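Local structure of DUF5037 domain-containing protein (Ruminococcus gnavus, 4GL6) at residues E11-Q15 with E16-E20; V144-A148 with S149-G153; G200-S204 with N205-I209. The protein is of unknown function and belongs to the uncharacterised DUF5037 family. One frame throughout, in Å; residues are numbered along the deposited sequence.

Contact 1 (E11-Q15 with E16-E20)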
ATOM      1  N   GLU A  11      20.391  -3.651   0.744  1.00 58.33           N
ATOM      2  CA  GLU A  11      20.066  -5.051   1.091  1.00 59.13           C
ATOM      3  C   GLU A  11      20.791  -5.487   2.386  1.00 62.09           C
ATOM      4  O   GLU A  11      20.171  -6.102   3.269  1.00 63.86           O
ATOM      5  CB  GLU A  11      20.398  -6.012  -0.072  1.00 60.76           C
ATOM      6  CG  GLU A  11      19.454  -5.924  -1.278  1.00 63.44           C
ATOM      7  CD  GLU A  11      19.921  -6.697  -2.519  1.00 67.98           C
ATOM      8  OE1 GLU A  11      20.968  -7.386  -2.489  1.00 73.66           O
ATOM      9  OE2 GLU A  11      19.224  -6.630  -3.558  1.00 68.98           O
ATOM     10  N   THR A  12      22.079  -5.145   2.498  1.00 61.89           N
ATOM     11  CA  THR A  12      22.878  -5.499   3.681  1.00 64.25           C
ATOM     12  C   THR A  12      22.355  -4.816   4.941  1.00 62.63           C
ATOM     13  O   THR A  12      22.261  -5.453   5.992  1.00 63.27           O
ATOM     14  CB  THR A  12      24.369  -5.163   3.489  1.00 67.01           C
ATOM     15  OG1 THR A  12      24.846  -5.867   2.345  1.00 69.91           O
ATOM     16  CG2 THR A  12      25.213  -5.564   4.713  1.00 66.59           C
ATOM     17  N   TYR A  13      21.997  -3.539   4.824  1.00 59.41           N
ATOM     18  CA  TYR A  13      21.435  -2.801   5.954  1.00 58.45           C
ATOM     19  C   TYR A  13      20.121  -3.433   6.459  1.00 57.42           C
ATOM     20  O   TYR A  13      19.994  -3.712   7.648  1.00 61.67           O
ATOM     21  CB  TYR A  13      21.233  -1.304   5.629  1.00 56.73           C
ATOM     22  CG  TYR A  13      20.208  -0.671   6.540  1.00 55.59           C
ATOM     23  CD1 TYR A  13      20.523  -0.349   7.860  1.00 56.94           C
ATOM     24  CD2 TYR A  13      18.895  -0.471   6.106  1.00 52.41           C
ATOM     25  CE1 TYR A  13      19.560   0.195   8.712  1.00 56.16           C
ATOM     26  CE2 TYR A  13      17.932   0.056   6.952  1.00 52.03           C
ATOM     27  CZ  TYR A  13      18.261   0.387   8.254  1.00 52.43           C
ATOM     28  OH  TYR A  13      17.300   0.937   9.064  1.00 49.44           O
ATOM     29  N   LEU A  14      19.163  -3.625   5.551  1.00 55.10           N
ATOM     30  CA  LEU A  14      17.845  -4.191   5.882  1.00 54.73           C
ATOM     31  C   LEU A  14      17.935  -5.559   6.561  1.00 60.52           C
ATOM     32  O   LEU A  14      17.243  -5.798   7.571  1.00 62.04           O
ATOM     33  CB  LEU A  14      16.935  -4.247   4.644  1.00 52.65           C
ATOM     34  CG  LEU A  14      16.426  -2.899   4.117  1.00 48.87           C
ATOM     35  CD1 LEU A  14      15.716  -3.002   2.778  1.00 45.88           C
ATOM     36  CD2 LEU A  14      15.466  -2.277   5.117  1.00 48.57           C
ATOM     37  N   GLN A  15      18.817  -6.421   6.043  1.00 66.00           N
ATOM     38  CA  GLN A  15      19.039  -7.744   6.628  1.00 70.94           C
ATOM     39  C   GLN A  15      19.629  -7.637   8.035  1.00 74.30           C
ATOM     40  O   GLN A  15      19.135  -8.295   8.951  1.00 75.46           O
ATOM     41  CB  GLN A  15      19.907  -8.629   5.725  1.00 77.55           C
ATOM     42  CG  GLN A  15      20.242  -9.995   6.330  1.00 85.91           C
ATOM     43  CD  GLN A  15      20.753 -10.995   5.319  1.00 93.88           C
ATOM     44  OE1 GLN A  15      21.266 -10.631   4.260  1.00101.91           O
ATOM     45  NE2 GLN A  15      20.637 -12.274   5.654  1.00100.86           N
ATOM     46  N   GLU A  16      20.673  -6.820   8.189  1.00 74.05           N
ATOM     47  CA  GLU A  16      21.284  -6.570   9.500  1.00 78.33           C
ATOM     48  C   GLU A  16      20.302  -5.934  10.489  1.00 74.98           C
ATOM     49  O   GLU A  16      20.319  -6.277  11.660  1.00 73.72           O
ATOM     50  CB  GLU A  16      22.539  -5.686   9.392  1.00 83.45           C
ATOM     51  CG  GLU A  16      23.760  -6.388   8.798  1.00 94.01           C
ATOM     52  CD  GLU A  16      24.990  -5.483   8.658  1.00 98.58           C
ATOM     53  OE1 GLU A  16      24.870  -4.245   8.803  1.00 97.54           O
ATOM     54  OE2 GLU A  16      26.095  -6.013   8.396  1.00 96.18           O
ATOM     55  N   GLU A  17      19.438  -5.041  10.013  1.00 75.71           N
ATOM     56  CA  GLU A  17      18.479  -4.351  10.888  1.00 75.46           C
ATOM     57  C   GLU A  17      17.267  -5.201  11.292  1.00 72.78           C
ATOM     58  O   GLU A  17      16.775  -5.036  12.406  1.00 67.95           O
ATOM     59  CB  GLU A  17      17.999  -3.044  10.226  1.00 72.17           C
ATOM     60  CG  GLU A  17      17.202  -2.073  11.112  1.00 70.97           C
ATOM     61  CD  GLU A  17      18.000  -1.436  12.248  1.00 77.45           C
ATOM     62  OE1 GLU A  17      19.249  -1.530  12.280  1.00 80.50           O
ATOM     63  OE2 GLU A  17      17.370  -0.807  13.125  1.00 81.98           O
ATOM     64  N   TYR A  18      16.805  -6.106  10.420  1.00 70.67           N
ATOM     65  CA  TYR A  18      15.550  -6.852  10.659  1.00 68.76           C
ATOM     66  C   TYR A  18      15.556  -8.397  10.678  1.00 71.09           C
ATOM     67  O   TYR A  18      14.500  -8.988  10.912  1.00 73.80           O
ATOM     68  CB  TYR A  18      14.488  -6.323   9.665  1.00 64.09           C
ATOM     69  CG  TYR A  18      14.240  -4.827   9.777  1.00 59.08           C
ATOM     70  CD1 TYR A  18      13.778  -4.274  10.973  1.00 59.65           C
ATOM     71  CD2 TYR A  18      14.445  -3.963   8.700  1.00 56.26           C
ATOM     72  CE1 TYR A  18      13.542  -2.912  11.102  1.00 57.99           C
ATOM     73  CE2 TYR A  18      14.206  -2.590   8.820  1.00 55.06           C
ATOM     74  CZ  TYR A  18      13.752  -2.074  10.031  1.00 56.34           C
ATOM     75  OH  TYR A  18      13.494  -0.743  10.206  1.00 55.97           O
ATOM     76  N   GLY A  19      16.691  -9.056  10.423  1.00 72.94           N
ATOM     77  CA  GLY A  19      16.779 -10.541  10.495  1.00 80.22           C
ATOM     78  C   GLY A  19      16.499 -11.345   9.230  1.00 83.72           C
ATOM     79  O   GLY A  19      17.166 -12.349   8.989  1.00 92.76           O
ATOM     80  N   GLU A  20      15.507 -10.921   8.445  1.00 83.69           N
ATOM     81  CA  GLU A  20      15.149 -11.555   7.164  1.00 81.89           C
ATOM     82  C   GLU A  20      16.068 -11.046   6.075  1.00 79.77           C
ATOM     83  O   GLU A  20      16.801 -10.084   6.287  1.00 79.83           O
ATOM     84  CB  GLU A  20      13.753 -11.132   6.719  1.00 82.79           C
ATOM     85  CG  GLU A  20      12.635 -11.452   7.665  1.00 87.39           C
ATOM     86  CD  GLU A  20      11.329 -10.895   7.158  1.00 87.17           C
ATOM     87  OE1 GLU A  20      10.994 -11.087   5.965  1.00 84.47           O
ATOM     88  OE2 GLU A  20      10.639 -10.264   7.972  1.00 90.19           O
TER
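The ring of Tyr13 lies over the aliphatic part of Glu17, one helical turn further on. Glu17 CB stands over the ring face, 4.2 Å from the centroid of the Tyr13 ring and 26° off its normal, a CH-pi contact. Both side chains leave the helix with CG anti to the backbone N and run side by side; the bend of Glu17 at chi2 brings its carboxylate back beside the Tyr13 ring, the two planes 17° apart. Glu17 CG also sits over the centre of the Tyr18 ring, so two aromatic side chains share one methylene chain. Leu14 CD2 meets the Tyr18 ring at its edge, in plane, 3.9 Å from Tyr18 CE2. Leu14, the buried member, suits the face turned to strands 22-28, 40-46 and 54-59. The helix closes with Gly19 N bonded to Gln15 O at 3.0 Å; Gly19 then adopts a positive phi of 91°, a conformation glycine tolerates easily. Beyond it, Glu20 O receives a CA-H...O contact from Gln15 CA. The hydroxyls of Tyr13 and Tyr18 both hydrogen-bond Asp73 OD2; two hydroxyls on one oxygen would probably favour the charged form of Asp73, while the rings pack on the methylenes of Glu17.

Contact 2 (V144-A148 with S149-G153); sequences VYIDA and STMKG
Asp147 OD1 takes two bonds from Ser149 at the end of strand 140-147. The one from Ser149 N, 3.1 Å from Asp147 OD1, arrives on the anti side, 29° out of the carboxylate plane, and makes an Asx turn. The Ser149 hydroxyl adds a second donor to the same oxygen, with OG modelled 2.5 Å from Asp147 OD1, a doubtful length. Asp147 OD2 is bonded to His184 ND1. With CG anti to the backbone N (chi1 -179°), the aspartate reaches forward over the turn that follows.

That turn is a beta turn, Asp147-Thr150, with Ala148 and Ser149 in the type I/III region; Thr150 N closes it, donating to Asp147 O from above the carbonyl plane at 3.1 Å. Thr150 OG1 gives the same Asp147 O a bond of 2.8 Å. Threonine suits because its hydroxyl can donate to Asp147 O and still accept from Asn98 N, while CG2 packs on the Asp147 carboxylate.

Further out, the bend at chi2 (-59°) of Met151, present as selenomethionine, carries SE back to 3.9 Å from Ile146 CG2, the two side chains crossing at about a right angle. Ile146 and Met151 both touch Tyr181 of strand 175-182, while Asp147 packs on Phe187 and Ser149 on His184 of helix 184-194.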
ATOM      1  N   VAL A 144      -7.352  -1.959  -4.232  1.00 40.58           N
ATOM      2  CA  VAL A 144      -7.689  -3.341  -4.517  1.00 40.59           C
ATOM      3  C   VAL A 144      -7.990  -3.496  -6.009  1.00 42.14           C
ATOM      4  O   VAL A 144      -8.812  -2.765  -6.563  1.00 45.41           O
ATOM      5  CB  VAL A 144      -8.902  -3.787  -3.714  1.00 41.12           C
ATOM      6  CG1 VAL A 144      -9.222  -5.241  -4.028  1.00 39.90           C
ATOM      7  CG2 VAL A 144      -8.628  -3.610  -2.219  1.00 41.21           C
ATOM      8  N   TYR A 145      -7.331  -4.468  -6.637  1.00 43.54           N
ATOM      9  CA  TYR A 145      -7.486  -4.798  -8.059  1.00 40.82           C
ATOM     10  C   TYR A 145      -8.013  -6.237  -8.156  1.00 40.89           C
ATOM     11  O   TYR A 145      -7.307  -7.155  -7.757  1.00 41.84           O
ATOM     12  CB  TYR A 145      -6.123  -4.634  -8.760  1.00 43.04           C
ATOM     13  CG  TYR A 145      -5.617  -3.204  -8.688  1.00 41.16           C
ATOM     14  CD1 TYR A 145      -6.090  -2.238  -9.577  1.00 41.52           C
ATOM     15  CD2 TYR A 145      -4.723  -2.804  -7.697  1.00 40.59           C
ATOM     16  CE1 TYR A 145      -5.668  -0.921  -9.500  1.00 41.60           C
ATOM     17  CE2 TYR A 145      -4.291  -1.486  -7.609  1.00 41.38           C
ATOM     18  CZ  TYR A 145      -4.769  -0.547  -8.517  1.00 40.83           C
ATOM     19  OH  TYR A 145      -4.354   0.760  -8.456  1.00 40.82           O
ATOM     20  N   ILE A 146      -9.257  -6.415  -8.631  1.00 39.03           N
ATOM     21  CA  ILE A 146      -9.919  -7.722  -8.723  1.00 41.69           C
ATOM     22  C   ILE A 146     -10.049  -8.198 -10.167  1.00 44.30           C
ATOM     23  O   ILE A 146     -10.350  -7.400 -11.053  1.00 43.32           O
ATOM     24  CB  ILE A 146     -11.351  -7.666  -8.132  1.00 42.22           C
ATOM     25  CG1 ILE A 146     -11.318  -7.292  -6.648  1.00 41.60           C
ATOM     26  CG2 ILE A 146     -12.048  -9.016  -8.288  1.00 43.31           C
ATOM     27  CD1 ILE A 146     -12.690  -7.117  -6.029  1.00 43.20           C
ATOM     28  N   ASP A 147      -9.832  -9.502 -10.379  1.00 48.85           N
ATOM     29  CA  ASP A 147     -10.038 -10.162 -11.674  1.00 48.47           C
ATOM     30  C   ASP A 147     -11.528 -10.435 -11.655  1.00 50.72           C
ATOM     31  O   ASP A 147     -11.997 -11.335 -10.948  1.00 55.25           O
ATOM     32  CB  ASP A 147      -9.213 -11.455 -11.770  1.00 49.88           C
ATOM     33  CG  ASP A 147      -9.361 -12.175 -13.096  1.00 54.35           C
ATOM     34  OD1 ASP A 147     -10.341 -11.923 -13.832  1.00 55.54           O
ATOM     35  OD2 ASP A 147      -8.476 -13.019 -13.391  1.00 56.70           O
ATOM     36  N   ALA A 148     -12.273  -9.625 -12.406  1.00 53.17           N
ATOM     37  CA  ALA A 148     -13.744  -9.699 -12.446  1.00 52.57           C
ATOM     38  C   ALA A 148     -14.273 -11.013 -12.996  1.00 51.96           C
ATOM     39  O   ALA A 148     -15.387 -11.371 -12.698  1.00 59.30           O
ATOM     40  CB  ALA A 148     -14.323  -8.514 -13.212  1.00 48.66           C
ATOM     41  N   SER A 149     -13.476 -11.730 -13.784  1.00 52.13           N
ATOM     42  CA  SER A 149     -13.874 -13.055 -14.285  1.00 55.36           C
ATOM     43  C   SER A 149     -13.974 -14.117 -13.173  1.00 57.50           C
ATOM     44  O   SER A 149     -14.717 -15.084 -13.313  1.00 60.78           O
ATOM     45  CB  SER A 149     -12.890 -13.542 -15.357  1.00 54.94           C
ATOM     46  OG  SER A 149     -11.606 -13.781 -14.811  1.00 54.52           O
ATOM     47  N   THR A 150     -13.244 -13.902 -12.073  1.00 56.82           N
ATOM     48  CA  THR A 150     -13.146 -14.842 -10.966  1.00 56.03           C
ATOM     49  C   THR A 150     -13.964 -14.450  -9.722  1.00 58.12           C
ATOM     50  O   THR A 150     -13.516 -14.726  -8.603  1.00 60.02           O
ATOM     51  CB  THR A 150     -11.654 -15.009 -10.582  1.00 53.48           C
ATOM     52  OG1 THR A 150     -11.185 -13.815  -9.944  1.00 50.95           O
ATOM     53  CG2 THR A 150     -10.797 -15.328 -11.812  1.00 52.64           C
HETATM   54  N   MSE A 151     -15.138 -13.816  -9.889  1.00 61.22           N
HETATM   55  CA  MSE A 151     -16.009 -13.469  -8.728  1.00 62.31           C
HETATM   56  C   MSE A 151     -16.589 -14.765  -8.147  1.00 69.07           C
HETATM   57  O   MSE A 151     -16.870 -15.698  -8.897  1.00 73.13           O
HETATM   58  CB  MSE A 151     -17.197 -12.563  -9.098  1.00 60.45           C
HETATM   59  CG  MSE A 151     -16.868 -11.238  -9.723  1.00 56.62           C
HETATM   60 SE   MSE A 151     -15.759 -10.060  -8.684  0.75 49.81          SE
HETATM   61  CE  MSE A 151     -16.929  -9.700  -7.154  1.00 52.60           C
ATOM     62  N   LYS A 152     -16.778 -14.806  -6.825  1.00 71.13           N
ATOM     63  CA  LYS A 152     -17.303 -15.992  -6.119  1.00 68.23           C
ATOM     64  C   LYS A 152     -18.832 -15.968  -5.883  1.00 72.05           C
ATOM     65  O   LYS A 152     -19.345 -16.734  -5.052  1.00 76.05           O
ATOM     66  CB  LYS A 152     -16.528 -16.213  -4.800  1.00 67.46           C
ATOM     67  CG  LYS A 152     -15.093 -16.669  -5.001  1.00 67.99           C
ATOM     68  CD  LYS A 152     -14.396 -17.080  -3.707  1.00 69.38           C
ATOM     69  CE  LYS A 152     -13.073 -17.777  -4.000  1.00 74.00           C
ATOM     70  NZ  LYS A 152     -12.365 -18.270  -2.789  1.00 79.01           N
ATOM     71  N   GLY A 153     -19.563 -15.120  -6.612  1.00 71.87           N
ATOM     72  CA  GLY A 153     -21.027 -15.058  -6.496  1.00 74.47           C
ATOM     73  C   GLY A 153     -21.663 -14.598  -5.186  1.00 75.40           C
ATOM     74  O   GLY A 153     -22.782 -15.006  -4.875  1.00 76.66           O
TER

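Contact 3 (G200-S204 with N205-I209); sequences GDEGS and NFEDI
This is a helix N-terminal contact, in which the loop after helix 184-194 turns into helix 204-210 and Glu202, just before the helix, packs on Phe206 of its first turn. Gly203 takes the N-cap position with a positive phi, a backbone region open to glycine but costly for residues with a side chain. The first bond of the helix is weak, Glu207 N to Gly203 O at 3.4 Å; the next, Asp208 N to Ser204 O, is firm at 2.9 Å. Across the cap, Glu202 lays its methylenes on the Phe206 ring: CB comes to 3.4 Å from Phe206 CG, and Glu202 CG lies 3.9 Å from the ring centroid, 9° off the normal, a CH-pi contact. Chi1 of Glu202 (-60°, CG anti to the carbonyl carbon) sets CG over the ring; the bend at chi2 then brings the carboxylate alongside, stacked 16° from the ring plane. A glutamate suits the place because its chain is greasy enough to cover the ring while its acid end reaches Gln102 NE2 through OE2. Glu202 OE1 lies 4.2 Å from Glu207 OE2, a like-charge approach that may raise the proton affinity of either acid. Phe206, buried, projects onto Leu194 of helix 184-194.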
ATOM      1  N   GLY A 200       1.255   4.201  -6.425  1.00 35.18           N
ATOM      2  CA  GLY A 200       1.409   5.455  -7.135  1.00 39.51           C
ATOM      3  C   GLY A 200       2.574   5.479  -8.122  1.00 44.36           C
ATOM      4  O   GLY A 200       2.514   6.248  -9.068  1.00 41.34           O
ATOM      5  N   ASP A 201       3.625   4.670  -7.904  1.00 45.46           N
ATOM      6  CA  ASP A 201       4.816   4.636  -8.762  1.00 49.40           C
ATOM      7  C   ASP A 201       4.729   3.516  -9.833  1.00 46.60           C
ATOM      8  O   ASP A 201       5.761   3.100 -10.384  1.00 50.77           O
ATOM      9  CB  ASP A 201       6.079   4.475  -7.888  1.00 56.66           C
ATOM     10  CG  ASP A 201       7.375   5.094  -8.513  1.00 74.71           C
ATOM     11  OD1 ASP A 201       7.417   5.478  -9.707  1.00 84.21           O
ATOM     12  OD2 ASP A 201       8.379   5.222  -7.768  1.00 85.53           O
ATOM     13  N   GLU A 202       3.515   3.070 -10.162  1.00 43.16           N
ATOM     14  CA  GLU A 202       3.329   1.983 -11.142  1.00 44.74           C
ATOM     15  C   GLU A 202       3.711   2.312 -12.586  1.00 41.72           C
ATOM     16  O   GLU A 202       4.050   1.408 -13.322  1.00 45.73           O
ATOM     17  CB  GLU A 202       1.899   1.434 -11.133  1.00 48.08           C
ATOM     18  CG  GLU A 202       1.429   0.842  -9.804  1.00 52.03           C
ATOM     19  CD  GLU A 202       0.788   1.807  -8.829  1.00 50.03           C
ATOM     20  OE1 GLU A 202       0.763   3.025  -9.084  1.00 49.42           O
ATOM     21  OE2 GLU A 202       0.306   1.327  -7.778  1.00 45.04           O
ATOM     22  N   GLY A 203       3.613   3.575 -12.994  1.00 41.36           N
ATOM     23  CA  GLY A 203       3.975   4.012 -14.354  1.00 47.15           C
ATOM     24  C   GLY A 203       2.806   4.288 -15.284  1.00 50.16           C
ATOM     25  O   GLY A 203       1.677   3.912 -14.979  1.00 45.45           O
ATOM     26  N   SER A 204       3.088   4.936 -16.429  1.00 52.55           N
ATOM     27  CA  SER A 204       2.035   5.334 -17.372  1.00 52.69           C
ATOM     28  C   SER A 204       1.301   4.146 -18.005  1.00 52.77           C
ATOM     29  O   SER A 204       0.078   4.220 -18.174  1.00 61.39           O
ATOM     30  CB  SER A 204       2.543   6.337 -18.434  1.00 58.68           C
ATOM     31  OG  SER A 204       3.666   5.860 -19.148  1.00 65.39           O
ATOM     32  N   ASN A 205       2.020   3.064 -18.328  1.00 52.31           N
ATOM     33  CA  ASN A 205       1.372   1.860 -18.931  1.00 58.08           C
ATOM     34  C   ASN A 205       0.372   1.185 -17.987  1.00 52.80           C
ATOM     35  O   ASN A 205      -0.631   0.649 -18.454  1.00 52.77           O
ATOM     36  CB  ASN A 205       2.369   0.821 -19.475  1.00 64.20           C
ATOM     37  CG  ASN A 205       3.300   0.271 -18.396  1.00 81.00           C
ATOM     38  OD1 ASN A 205       3.641   0.968 -17.408  1.00 72.22           O
ATOM     39  ND2 ASN A 205       3.714  -0.993 -18.572  1.00 82.78           N
ATOM     40  N   PHE A 206       0.652   1.224 -16.682  1.00 44.83           N
ATOM     41  CA  PHE A 206      -0.295   0.749 -15.674  1.00 45.16           C
ATOM     42  C   PHE A 206      -1.583   1.581 -15.732  1.00 42.45           C
ATOM     43  O   PHE A 206      -2.679   1.020 -15.721  1.00 41.75           O
ATOM     44  CB  PHE A 206       0.299   0.835 -14.252  1.00 43.91           C
ATOM     45  CG  PHE A 206      -0.618   0.316 -13.188  1.00 43.89           C
ATOM     46  CD1 PHE A 206      -0.657  -1.037 -12.901  1.00 47.51           C
ATOM     47  CD2 PHE A 206      -1.459   1.164 -12.483  1.00 48.19           C
ATOM     48  CE1 PHE A 206      -1.501  -1.543 -11.917  1.00 45.66           C
ATOM     49  CE2 PHE A 206      -2.312   0.663 -11.496  1.00 50.98           C
ATOM     50  CZ  PHE A 206      -2.333  -0.695 -11.214  1.00 45.77           C
ATOM     51  N   GLU A 207      -1.428   2.913 -15.782  1.00 45.98           N
ATOM     52  CA  GLU A 207      -2.554   3.859 -15.828  1.00 47.59           C
ATOM     53  C   GLU A 207      -3.375   3.582 -17.082  1.00 50.70           C
ATOM     54  O   GLU A 207      -4.604   3.569 -17.003  1.00 60.60           O
ATOM     55  CB  GLU A 207      -2.092   5.342 -15.741  1.00 52.75           C
ATOM     56  CG  GLU A 207      -1.256   5.751 -14.501  1.00 54.79           C
ATOM     57  CD  GLU A 207      -1.872   5.467 -13.137  1.00 59.60           C
ATOM     58  OE1 GLU A 207      -3.108   5.544 -12.968  1.00 70.55           O
ATOM     59  OE2 GLU A 207      -1.090   5.191 -12.197  1.00 60.23           O
ATOM     60  N   ASP A 208      -2.693   3.279 -18.195  1.00 49.79           N
ATOM     61  CA  ASP A 208      -3.346   2.917 -19.453  1.00 56.60           C
ATOM     62  C   ASP A 208      -4.160   1.611 -19.351  1.00 57.79           C
ATOM     63  O   ASP A 208      -5.218   1.510 -19.986  1.00 60.47           O
ATOM     64  CB  ASP A 208      -2.342   2.793 -20.625  1.00 60.06           C
ATOM     65  CG  ASP A 208      -1.634   4.122 -20.980  1.00 66.85           C
ATOM     66  OD1 ASP A 208      -2.065   5.218 -20.546  1.00 70.76           O
ATOM     67  OD2 ASP A 208      -0.619   4.050 -21.715  1.00 62.58           O
ATOM     68  N   ILE A 209      -3.679   0.622 -18.586  1.00 49.27           N
ATOM     69  CA  ILE A 209      -4.405  -0.651 -18.432  1.00 46.32           C
ATOM     70  C   ILE A 209      -5.676  -0.465 -17.616  1.00 47.18           C
ATOM     71  O   ILE A 209      -6.722  -0.981 -17.990  1.00 49.38           O
ATOM     72  CB  ILE A 209      -3.560  -1.730 -17.745  1.00 43.64           C
ATOM     73  CG1 ILE A 209      -2.399  -2.153 -18.629  1.00 42.84           C
ATOM     74  CG2 ILE A 209      -4.415  -2.953 -17.421  1.00 44.59           C
ATOM     75  CD1 ILE A 209      -1.272  -2.791 -17.852  1.00 42.06           C
TER

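In the fold
From the N terminus, contact 1 finishes helix 6-18 and leads into strand 22-28 of the antiparallel sheet. Contact 2 comes much later, where strand 140-147 of the mixed sheet gives way to the loop before helix 156-171. Contact 3 follows at the start of helix 204-210, ahead of strand 215-220. Each closes only a local turn, and the three run in series, neither nesting nor crossing. Contacts 1 and 2 lie on opposite sides of the chain's centre, their centres about 36 Å apart. Contacts 2 and 3 do touch, the rings of Tyr145 and Phe206 meeting edge-to-face with Tyr145 CZ 3.6 Å from Phe206 CZ, tying the mixed sheet to helix 204-210.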